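CT296 (Chlamydia trachomatis, PDB 3QH6) is of unknown function but structurally resembles iron(II)- and 2-oxoglutarate-dependent enzymes, with a sequence that belongs to the cupin clan. Local coordinates at residues A5-H8 / L9-R13; R74-L77 / D78-A81. All blocks are in the same frame, centred on the assembly; numbering follows the deposited sequence.

Contact 1. Residues A5-H8 / L9-R13; sequences AVLH and LEHKR
His8 N donates to the His11 ring across the first turn of helix 9-18, reaching ND1 at 3.0 Å; the bond is close to linear, yet it meets the imidazole well out of its plane, by 36°. The His8 ring makes the cap bond: its ND1 takes the N-H of Glu10 at 3.0 Å, again nearly straight, the donor tilted 24° out of the ring plane. A chi1 of -171°, with CG anti to its own backbone N, sets the ring alongside Glu10, with ND1 at its N-H. His8 and His11 form a capping box with His8 as N-cap, both histidines accepting through ND1. His8 O then opens the helical bonding, accepting from Lys12 N at 3.2 Å and, weakly, from His11 N. Among the charged groups, Arg13 NH1 forms a salt bridge with Glu10 OE2 at 2.9 Å, from above the carboxylate plane, while Leu9 CD2 sits over the centre of the guanidinium. Lys12 NZ makes a salt bridge to Glu83 of helix 77-85. The apolar touch is that of Leu7 CD2, 3.9 Å from His11 CB. Phe23 of strand 20-23 is an aromatic neighbour, its ring edge-to-face with that of His11.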
# COMPACT_ATOMS: atom_id res chain seq x y z
N ALA A 5 15.49 -1.09 3.64
CA ALA A 5 14.96 -1.87 2.52
C ALA A 5 15.40 -1.22 1.20
O ALA A 5 15.35 0.00 1.04
CB ALA A 5 13.43 -1.92 2.61
N VAL A 6 15.86 -2.03 0.25
CA VAL A 6 16.36 -1.51 -1.01
C VAL A 6 15.84 -2.36 -2.16
O VAL A 6 15.89 -3.58 -2.09
CB VAL A 6 17.90 -1.54 -0.97
CG1 VAL A 6 18.50 -1.29 -2.29
CG2 VAL A 6 18.40 -0.50 0.04
N LEU A 7 15.28 -1.73 -3.18
CA LEU A 7 14.84 -2.46 -4.38
C LEU A 7 16.01 -3.08 -5.13
O LEU A 7 17.05 -2.45 -5.28
CB LEU A 7 14.12 -1.51 -5.34
CG LEU A 7 12.68 -1.18 -4.97
CD1 LEU A 7 12.15 -0.02 -5.87
CD2 LEU A 7 11.83 -2.43 -5.10
N HIS A 8 15.83 -4.30 -5.63
CA HIS A 8 16.83 -4.93 -6.47
C HIS A 8 16.37 -4.79 -7.94
O HIS A 8 15.17 -4.74 -8.24
CB HIS A 8 16.97 -6.40 -6.09
CG HIS A 8 18.12 -7.09 -6.73
ND1 HIS A 8 18.00 -7.78 -7.93
CD2 HIS A 8 19.41 -7.25 -6.34
CE1 HIS A 8 19.17 -8.30 -8.25
NE2 HIS A 8 20.04 -8.01 -7.30
N LEU A 9 17.33 -4.74 -8.87
CA LEU A 9 17.01 -4.73 -10.30
C LEU A 9 15.97 -5.79 -10.70
O LEU A 9 15.13 -5.58 -11.59
CB LEU A 9 18.31 -4.93 -11.08
CG LEU A 9 18.14 -4.99 -12.60
CD1 LEU A 9 17.44 -3.72 -13.06
CD2 LEU A 9 19.50 -5.17 -13.27
N GLU A 10 15.96 -6.93 -10.02
CA GLU A 10 15.01 -7.97 -10.42
C GLU A 10 13.60 -7.68 -9.94
O GLU A 10 12.62 -8.19 -10.53
CB GLU A 10 15.44 -9.34 -9.89
CG GLU A 10 16.68 -9.93 -10.57
CD GLU A 10 16.52 -10.15 -12.09
OE1 GLU A 10 15.39 -10.42 -12.56
OE2 GLU A 10 17.54 -10.06 -12.80
N HIS A 11 13.48 -6.90 -8.86
CA HIS A 11 12.18 -6.40 -8.44
C HIS A 11 11.65 -5.42 -9.51
O HIS A 11 10.48 -5.47 -9.91
CB HIS A 11 12.26 -5.71 -7.08
CG HIS A 11 12.73 -6.60 -5.98
ND1 HIS A 11 13.54 -6.16 -4.95
CD2 HIS A 11 12.49 -7.92 -5.74
CE1 HIS A 11 13.80 -7.17 -4.13
NE2 HIS A 11 13.16 -8.24 -4.58
N LYS A 12 12.52 -4.54 -10.00
CA LYS A 12 12.12 -3.62 -11.07
C LYS A 12 11.67 -4.39 -12.30
O LYS A 12 10.65 -4.06 -12.95
CB LYS A 12 13.26 -2.64 -11.44
CG LYS A 12 13.63 -1.60 -10.35
CD LYS A 12 14.98 -0.96 -10.68
CE LYS A 12 15.49 -0.05 -9.58
NZ LYS A 12 15.47 1.38 -10.03
N ARG A 13 12.41 -5.44 -12.63
CA ARG A 13 12.11 -6.21 -13.84
C ARG A 13 10.80 -6.92 -13.70
O ARG A 13 10.06 -7.01 -14.65
CB ARG A 13 13.23 -7.23 -14.12
CG ARG A 13 14.50 -6.54 -14.55
CD ARG A 13 15.68 -7.52 -14.74
NE ARG A 13 16.71 -6.87 -15.54
CZ ARG A 13 17.96 -7.32 -15.67
NH1 ARG A 13 18.35 -8.41 -15.03
NH2 ARG A 13 18.81 -6.65 -16.44

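Contact 2. Residues R74-L77 / D78-A81; sequences RVRL and DHLA
Arg76 lays its guanidinium against the base of the His79 side chain. His79 CB stands 3.5 Å above the guanidinium plane, displaced toward its rim, and Arg76 NH2 is the nearest nitrogen of that group, 3.6 Å from His79 CB. The bend at chi3 (68°) carries the guanidinium alongside His79. The guanidinium and imidazole planes are 17° apart, although the two chains run across one another at a slant. Asp78 OD1 holds His79 weakly at two points, its backbone N and its ring ND1, the latter at 3.1 Å. Asp78 reaches this place by putting CG between its backbone N and carbonyl carbon (chi1 42°), which curls the carboxylate back beside the Arg76 backbone.

All this happens where one helix stops and the next starts. Arg76, with positive phi, is the C-prime residue of a Schellman motif closing helix 66-75, and it is also the N-cap of helix 77-85. Its carbonyl accepts from Leu80 N at 2.9 Å, and Leu77 O follows with Ala81 N at 3.0 Å.

Leu80 lies on the neighbouring side of the turn. Its CG rests 3.3 Å from Arg76 O and its CD1 3.7 Å from Val75 O, so the branched end covers the carbonyls at the helix junction. Leu80 also touches Leu7 and Phe127. Leu77 leads away from the rest of the turn and packs on Leu148 and Phe150, seating helix 77-85 on strand 145-151.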
# COMPACT_ATOMS: atom_id res chain seq x y z
N ARG A 74 7.89 6.57 6.53
CA ARG A 74 8.93 5.84 7.25
C ARG A 74 9.26 4.54 6.55
O ARG A 74 10.34 3.99 6.76
CB ARG A 74 8.52 5.57 8.69
CG ARG A 74 8.29 6.85 9.51
CD ARG A 74 7.74 6.52 10.90
NE ARG A 74 8.74 5.80 11.69
CZ ARG A 74 8.46 4.95 12.67
NH1 ARG A 74 7.21 4.67 12.96
NH2 ARG A 74 9.45 4.39 13.36
N VAL A 75 8.34 4.04 5.74
CA VAL A 75 8.65 2.84 4.93
C VAL A 75 9.12 3.27 3.54
O VAL A 75 9.60 2.46 2.77
CB VAL A 75 7.45 1.88 4.89
CG1 VAL A 75 7.76 0.64 4.09
CG2 VAL A 75 7.07 1.50 6.33
N ARG A 76 9.02 4.58 3.24
CA ARG A 76 9.46 5.16 1.96
C ARG A 76 8.67 4.63 0.76
O ARG A 76 9.20 4.53 -0.35
CB ARG A 76 10.97 4.95 1.71
CG ARG A 76 11.81 5.40 2.89
CD ARG A 76 13.28 5.19 2.63
NE ARG A 76 13.81 6.07 1.59
CZ ARG A 76 14.06 5.70 0.33
NH1 ARG A 76 13.80 4.47 -0.09
NH2 ARG A 76 14.56 6.59 -0.53
N LEU A 77 7.40 4.32 0.99
CA LEU A 77 6.50 3.88 -0.07
C LEU A 77 6.43 4.87 -1.22
O LEU A 77 6.29 4.46 -2.37
CB LEU A 77 5.08 3.67 0.46
CG LEU A 77 4.93 2.58 1.52
CD1 LEU A 77 3.47 2.36 1.87
CD2 LEU A 77 5.59 1.26 1.03
N ASP A 78 6.51 6.17 -0.95
CA ASP A 78 6.51 7.17 -2.03
C ASP A 78 7.77 7.09 -2.89
O ASP A 78 7.69 7.19 -4.13
CB ASP A 78 6.32 8.62 -1.53
CG ASP A 78 7.12 8.95 -0.25
OD1 ASP A 78 7.96 8.13 0.22
OD2 ASP A 78 6.89 10.08 0.28
N HIS A 79 8.92 6.89 -2.26
CA HIS A 79 10.17 6.81 -3.00
C HIS A 79 10.24 5.47 -3.75
O HIS A 79 10.72 5.42 -4.87
CB HIS A 79 11.39 7.03 -2.07
CG HIS A 79 11.51 8.44 -1.59
ND1 HIS A 79 10.89 8.91 -0.45
CD2 HIS A 79 12.16 9.51 -2.12
CE1 HIS A 79 11.16 10.19 -0.29
NE2 HIS A 79 11.93 10.58 -1.29
N LEU A 80 9.73 4.40 -3.15
CA LEU A 80 9.74 3.09 -3.81
C LEU A 80 8.82 3.05 -5.02
O LEU A 80 9.17 2.51 -6.08
CB LEU A 80 9.35 1.99 -2.83
CG LEU A 80 10.37 1.80 -1.69
CD1 LEU A 80 9.73 0.91 -0.63
CD2 LEU A 80 11.71 1.23 -2.23
N ALA A 81 7.65 3.65 -4.87
CA ALA A 81 6.70 3.76 -5.99
C ALA A 81 7.29 4.58 -7.14
O ALA A 81 7.15 4.21 -8.32
CB ALA A 81 5.40 4.41 -5.51

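Contact 1 comes first along the chain, at the start of helix 9-18, and contact 2 follows at the junction of helices 66-75 and 77-85; their centres lie about 13 Å apart. Each sits at a helix N-terminus, one on the surface and the other partly buried. They touch directly through Leu7 CG and Leu80 CD2, 3.8 Å apart. Both reach the same five-stranded antiparallel sheet: 5-13 meets an edge strand, 20-23, while 74-81 packs on strands 125-128 and 145-151 through Leu77, Leu80 and Ala81. Leu7 and the start of helix 9-18 bridge strand 20-23 and helix 77-85, tying the N-terminal part of this cupin-clan protein to its sheet.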